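Local coordinates for thrombospondin related anonymous protein (Plasmodium falciparum, PDB 4F1J) that probably mediates parasite adhesion to host cells through its magnesium-binding von Willebrand factor A domain, one part of a longer membrane protein, at residues A147-R161 with L175-I188. Sequence-based numbering, arbitrary orientation.
Sequences AVFGIGQGINVAFNR and LYADSAWENVKNVI. With SO4 (sulfate ion), chain E; EDO (1,2-ethanediol), chain L.
One face of the Trp181 indole receives the CG2 methyl of Ile151, 3.4 Å from the centroid of the six-membered ring, a CH-pi contact. Set anti to the backbone N, CG2 rather than CG1 is the Ile151 branch that lies over the centre of that ring. The Phe149 ring has Ile188 CD1 over one face, displaced toward the rim, and Val184 CG1 in plane at its edge, 3.9 Å from CE1; Phe191 packs edge-to-face. On the other side of the sheet Val148 CB meets the edge of the Tyr176 ring, while Arg161 CG and Val157 CG1 approach that ring obliquely. The Tyr176 hydroxyl lies in the Asn160 amide plane, accepts a nearly straight bond (165°) from Asn160 ND2, 3.3 Å from OH, and gives a weak one to Asp178 OD2. Between these two layers the parallel strands 147-151 and 176-179 pair through five backbone bonds, beginning with Val148 N to Leu175 O (3.0 Å). Helix 157-163 links the strands, packing on the side of the sheet that carries Tyr176, whereas helix 184-200 lies on the side that carries Phe149. This is the beta-alpha-beta crossover at the sheet edge of the Rossmann-like von Willebrand factor A fold, with Trp181 close to the magnesium ligand Asp123.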
loop_
_atom_site.group_PDB
_atom_site.type_symbol
_atom_site.label_atom_id
_atom_site.label_comp_id
_atom_site.label_asym_id
_atom_site.label_seq_id
_atom_site.Cartn_x
_atom_site.Cartn_y
_atom_site.Cartn_z
ATOM N N ALA A 147 6.697 1.605 -1.373
ATOM C CA ALA A 147 6.921 0.164 -1.488
ATOM C C ALA A 147 5.796 -0.447 -2.300
ATOM O O ALA A 147 4.679 0.039 -2.248
ATOM C CB ALA A 147 7.006 -0.487 -0.096
ATOM N N VAL A 148 6.095 -1.516 -3.030
ATOM C CA VAL A 148 5.102 -2.198 -3.845
ATOM C C VAL A 148 5.157 -3.712 -3.646
ATOM O O VAL A 148 6.217 -4.344 -3.722
ATOM C CB VAL A 148 5.272 -1.904 -5.356
ATOM C CG1 VAL A 148 4.291 -2.747 -6.182
ATOM C CG2 VAL A 148 5.065 -0.399 -5.668
ATOM N N PHE A 149 3.986 -4.290 -3.441
ATOM C CA PHE A 149 3.813 -5.746 -3.349
ATOM C C PHE A 149 2.963 -6.140 -4.554
ATOM O O PHE A 149 1.765 -5.847 -4.600
ATOM C CB PHE A 149 3.117 -6.095 -2.030
ATOM C CG PHE A 149 3.011 -7.584 -1.741
ATOM C CD1 PHE A 149 1.925 -8.314 -2.211
ATOM C CD2 PHE A 149 3.969 -8.233 -0.966
ATOM C CE1 PHE A 149 1.788 -9.665 -1.926
ATOM C CE2 PHE A 149 3.845 -9.598 -0.688
ATOM C CZ PHE A 149 2.760 -10.303 -1.152
ATOM N N GLY A 150 3.591 -6.799 -5.524
ATOM C CA GLY A 150 2.932 -7.192 -6.765
ATOM C C GLY A 150 2.387 -8.595 -6.691
ATOM O O GLY A 150 3.001 -9.478 -6.096
ATOM N N ILE A 151 1.243 -8.809 -7.323
ATOM C CA ILE A 151 0.532 -10.080 -7.217
ATOM C C ILE A 151 0.138 -10.600 -8.590
ATOM O O ILE A 151 -0.487 -9.901 -9.363
ATOM C CB ILE A 151 -0.756 -9.956 -6.407
ATOM C CG1 ILE A 151 -0.488 -9.254 -5.082
ATOM C CG2 ILE A 151 -1.349 -11.341 -6.171
ATOM C CD1 ILE A 151 -1.719 -8.845 -4.339
ATOM N N GLY A 152 0.477 -11.852 -8.853
ATOM C CA GLY A 152 -0.027 -12.536 -10.026
ATOM C C GLY A 152 0.748 -12.183 -11.269
ATOM O O GLY A 152 1.833 -11.563 -11.220
ATOM N N GLN A 153 0.156 -12.545 -12.407
ATOM C CA GLN A 153 0.834 -12.455 -13.692
ATOM C C GLN A 153 0.627 -11.161 -14.477
ATOM O O GLN A 153 1.255 -10.974 -15.518
ATOM C CB GLN A 153 0.429 -13.655 -14.555
ATOM C CG GLN A 153 0.964 -14.975 -14.046
ATOM C CD GLN A 153 2.475 -15.064 -14.152
ATOM N N GLY A 154 -0.219 -10.262 -13.982
ATOM C CA GLY A 154 -0.543 -9.038 -14.690
ATOM C C GLY A 154 0.332 -7.834 -14.376
ATOM O O GLY A 154 0.155 -6.782 -14.988
ATOM N N ILE A 155 1.271 -7.990 -13.441
ATOM C CA ILE A 155 2.159 -6.918 -13.034
ATOM C C ILE A 155 3.297 -6.756 -14.034
ATOM O O ILE A 155 3.593 -7.666 -14.840
ATOM C CB ILE A 155 2.766 -7.147 -11.623
ATOM C CG1 ILE A 155 3.510 -8.490 -11.540
ATOM C CG2 ILE A 155 1.681 -7.102 -10.540
ATOM C CD1 ILE A 155 4.342 -8.663 -10.250
ATOM N N ASN A 156 3.943 -5.597 -13.965
ATOM C CA ASN A 156 5.198 -5.384 -14.630
ATOM C C ASN A 156 6.292 -5.107 -13.596
ATOM O O ASN A 156 6.281 -4.097 -12.911
ATOM C CB ASN A 156 5.125 -4.248 -15.644
ATOM C CG ASN A 156 6.379 -4.159 -16.469
ATOM O OD1 ASN A 156 7.301 -3.410 -16.150
ATOM N ND2 ASN A 156 6.477 -5.029 -17.465
ATOM N N VAL A 157 7.224 -6.031 -13.484
ATOM C CA VAL A 157 8.270 -5.939 -12.469
ATOM C C VAL A 157 9.156 -4.697 -12.636
ATOM O O VAL A 157 9.460 -4.007 -11.657
ATOM C CB VAL A 157 9.109 -7.225 -12.449
ATOM C CG1 VAL A 157 10.321 -7.081 -11.541
ATOM C CG2 VAL A 157 8.241 -8.399 -12.056
ATOM N N ALA A 158 9.579 -4.415 -13.872
ATOM C CA ALA A 158 10.411 -3.247 -14.159
ATOM C C ALA A 158 9.725 -1.974 -13.662
ATOM O O ALA A 158 10.334 -1.153 -12.962
ATOM C CB ALA A 158 10.680 -3.154 -15.668
ATOM N N PHE A 159 8.447 -1.822 -13.993
ATOM C CA PHE A 159 7.759 -0.615 -13.574
ATOM C C PHE A 159 7.634 -0.530 -12.057
ATOM O O PHE A 159 7.798 0.538 -11.487
ATOM C CB PHE A 159 6.367 -0.479 -14.171
ATOM C CG PHE A 159 5.604 0.633 -13.560
ATOM C CD1 PHE A 159 5.834 1.938 -13.974
ATOM C CD2 PHE A 159 4.761 0.408 -12.465
ATOM C CE1 PHE A 159 5.169 2.981 -13.382
ATOM C CE2 PHE A 159 4.115 1.440 -11.883
ATOM C CZ PHE A 159 4.324 2.744 -12.335
ATOM N N ASN A 160 7.303 -1.640 -11.402
ATOM C CA ASN A 160 7.195 -1.609 -9.945
ATOM C C ASN A 160 8.528 -1.215 -9.295
ATOM O O ASN A 160 8.567 -0.434 -8.352
ATOM C CB ASN A 160 6.755 -2.964 -9.419
ATOM C CG ASN A 160 5.335 -3.336 -9.826
ATOM O OD1 ASN A 160 4.510 -2.493 -10.177
ATOM N ND2 ASN A 160 5.064 -4.626 -9.799
ATOM N N ARG A 161 9.625 -1.778 -9.802
ATOM C CA ARG A 161 10.953 -1.470 -9.304
ATOM C C ARG A 161 11.325 -0.009 -9.536
ATOM O O ARG A 161 11.830 0.626 -8.614
ATOM C CB ARG A 161 11.969 -2.448 -9.896
ATOM C CG ARG A 161 11.850 -3.855 -9.277
ATOM C CD ARG A 161 12.773 -4.866 -9.951
ATOM N NE ARG A 161 14.162 -4.503 -9.721
ATOM C CZ ARG A 161 14.978 -5.065 -8.824
ATOM N NH1 ARG A 161 14.613 -6.107 -8.090
ATOM N NH2 ARG A 161 16.201 -4.597 -8.702
ATOM N N LEU A 175 12.297 -2.537 -1.166
ATOM C CA LEU A 175 10.960 -1.933 -1.235
ATOM C C LEU A 175 10.027 -2.604 -2.245
ATOM O O LEU A 175 8.948 -2.087 -2.498
ATOM C CB LEU A 175 11.063 -0.441 -1.560
ATOM C CG LEU A 175 11.716 0.398 -0.447
ATOM C CD1 LEU A 175 11.809 1.843 -0.891
ATOM C CD2 LEU A 175 10.941 0.292 0.854
ATOM N N TYR A 176 10.434 -3.753 -2.776
ATOM C CA TYR A 176 9.623 -4.482 -3.723
ATOM C C TYR A 176 9.595 -5.986 -3.424
ATOM O O TYR A 176 10.619 -6.583 -3.127
ATOM C CB TYR A 176 10.110 -4.236 -5.158
ATOM C CG TYR A 176 9.282 -4.998 -6.159
ATOM C CD1 TYR A 176 7.927 -4.730 -6.304
ATOM C CD2 TYR A 176 9.828 -6.029 -6.930
ATOM C CE1 TYR A 176 7.126 -5.462 -7.187
ATOM C CE2 TYR A 176 9.046 -6.738 -7.840
ATOM C CZ TYR A 176 7.700 -6.459 -7.966
ATOM O OH TYR A 176 6.920 -7.162 -8.871
ATOM N N ALA A 177 8.420 -6.588 -3.520
ATOM C CA ALA A 177 8.291 -8.034 -3.566
ATOM C C ALA A 177 7.103 -8.371 -4.435
ATOM O O ALA A 177 6.230 -7.524 -4.681
ATOM C CB ALA A 177 8.135 -8.613 -2.140
ATOM N N ASP A 178 7.067 -9.608 -4.912
ATOM C CA ASP A 178 5.873 -10.092 -5.575
ATOM C C ASP A 178 5.578 -11.550 -5.198
ATOM O O ASP A 178 6.397 -12.235 -4.560
ATOM C CB ASP A 178 5.896 -9.799 -7.090
ATOM C CG ASP A 178 7.104 -10.371 -7.808
ATOM O OD1 ASP A 178 7.526 -11.521 -7.489
ATOM O OD2 ASP A 178 7.610 -9.694 -8.731
ATOM N N SER A 179 4.384 -11.998 -5.584
ATOM C CA SER A 179 3.855 -13.302 -5.177
ATOM C C SER A 179 2.758 -13.780 -6.112
ATOM O O SER A 179 1.999 -12.980 -6.656
ATOM C CB SER A 179 3.253 -13.208 -3.778
ATOM O OG SER A 179 2.791 -14.482 -3.322
ATOM N N ALA A 180 2.656 -15.096 -6.272
ATOM C CA ALA A 180 1.476 -15.701 -6.886
ATOM C C ALA A 180 0.345 -15.550 -5.900
ATOM O O ALA A 180 0.599 -15.453 -4.695
ATOM C CB ALA A 180 1.730 -17.180 -7.204
ATOM N N TRP A 181 -0.892 -15.559 -6.390
ATOM C CA TRP A 181 -2.049 -15.327 -5.561
ATOM C C TRP A 181 -2.077 -16.250 -4.332
ATOM O O TRP A 181 -2.287 -15.803 -3.215
ATOM C CB TRP A 181 -3.338 -15.502 -6.376
ATOM C CG TRP A 181 -3.756 -14.251 -7.045
ATOM C CD1 TRP A 181 -3.699 -13.968 -8.363
ATOM C CD2 TRP A 181 -4.243 -13.069 -6.395
ATOM N NE1 TRP A 181 -4.154 -12.696 -8.592
ATOM C CE2 TRP A 181 -4.496 -12.119 -7.398
ATOM C CE3 TRP A 181 -4.506 -12.731 -5.059
ATOM C CZ2 TRP A 181 -4.981 -10.841 -7.114
ATOM C CZ3 TRP A 181 -4.992 -11.471 -4.774
ATOM C CH2 TRP A 181 -5.236 -10.535 -5.801
ATOM N N GLU A 182 -1.860 -17.543 -4.567
ATOM C CA GLU A 182 -1.974 -18.547 -3.501
ATOM C C GLU A 182 -0.959 -18.361 -2.374
ATOM O O GLU A 182 -1.219 -18.809 -1.250
ATOM C CB GLU A 182 -1.847 -19.959 -4.072
ATOM C CG GLU A 182 -0.600 -20.184 -4.859
ATOM C CD GLU A 182 -0.772 -19.991 -6.356
ATOM O OE1 GLU A 182 -1.517 -19.055 -6.827
ATOM O OE2 GLU A 182 -0.128 -20.802 -7.071
ATOM N N ASN A 183 0.149 -17.661 -2.660
ATOM C CA ASN A 183 1.285 -17.566 -1.758
ATOM C C ASN A 183 1.413 -16.221 -1.020
ATOM O O ASN A 183 2.349 -16.042 -0.241
ATOM C CB ASN A 183 2.571 -17.818 -2.562
ATOM C CG ASN A 183 3.764 -18.103 -1.701
ATOM O OD1 ASN A 183 4.865 -17.595 -1.963
ATOM N ND2 ASN A 183 3.590 -18.956 -0.691
ATOM N N VAL A 184 0.468 -15.303 -1.236
ATOM C CA VAL A 184 0.642 -13.922 -0.732
ATOM C C VAL A 184 0.887 -13.837 0.773
ATOM O O VAL A 184 1.689 -13.022 1.211
ATOM C CB VAL A 184 -0.509 -12.982 -1.124
ATOM C CG1 VAL A 184 -0.470 -12.748 -2.645
ATOM C CG2 VAL A 184 -1.858 -13.481 -0.658
ATOM N N LYS A 185 0.249 -14.698 1.561
ATOM C CA LYS A 185 0.384 -14.569 3.019
ATOM C C LYS A 185 1.754 -15.032 3.529
ATOM O O LYS A 185 2.137 -14.696 4.655
ATOM C CB LYS A 185 -0.760 -15.280 3.766
ATOM C CG LYS A 185 -2.068 -14.468 3.770
ATOM C CD LYS A 185 -3.221 -15.256 4.385
ATOM C CE LYS A 185 -3.169 -15.224 5.897
ATOM N NZ LYS A 185 -4.285 -16.034 6.453
ATOM N N ASN A 186 2.487 -15.784 2.706
ATOM C CA ASN A 186 3.861 -16.203 3.032
ATOM C C ASN A 186 4.933 -15.195 2.647
ATOM O O ASN A 186 6.071 -15.291 3.111
ATOM C CB ASN A 186 4.169 -17.524 2.351
ATOM C CG ASN A 186 3.193 -18.614 2.734
ATOM O OD1 ASN A 186 2.652 -19.310 1.865
ATOM N ND2 ASN A 186 2.958 -18.773 4.038
ATOM N N VAL A 187 4.584 -14.240 1.795
ATOM C CA VAL A 187 5.559 -13.265 1.277
ATOM C C VAL A 187 5.433 -11.927 2.029
ATOM O O VAL A 187 6.411 -11.199 2.158
ATOM C CB VAL A 187 5.413 -13.069 -0.260
ATOM C CG1 VAL A 187 6.492 -12.085 -0.789
ATOM C CG2 VAL A 187 5.534 -14.419 -0.983
ATOM N N ILE A 188 4.258 -11.658 2.592
ATOM C CA ILE A 188 3.951 -10.323 3.146
ATOM C C ILE A 188 4.772 -9.994 4.400
ATOM O O ILE A 188 5.226 -8.867 4.569
ATOM C CB ILE A 188 2.417 -10.144 3.409
ATOM C CG1 ILE A 188 2.062 -8.673 3.720
ATOM C CG2 ILE A 188 1.941 -11.047 4.549
ATOM C CD1 ILE A 188 2.367 -7.693 2.618
HETATM S S SO4 E . -0.658 -16.470 -10.079
HETATM O O1 SO4 E . -0.650 -17.936 -10.012
HETATM O O2 SO4 E . -1.558 -16.047 -11.159
HETATM O O3 SO4 E . -1.177 -15.976 -8.828
HETATM O O4 SO4 E . 0.724 -16.014 -10.319
HETATM C C1 EDO L . 16.698 -0.944 -0.816
HETATM O O1 EDO L . 17.070 -2.083 -1.596
HETATM C C2 EDO L . 15.692 -0.022 -1.502
HETATM O O2 EDO L . 14.505 -0.690 -1.948
#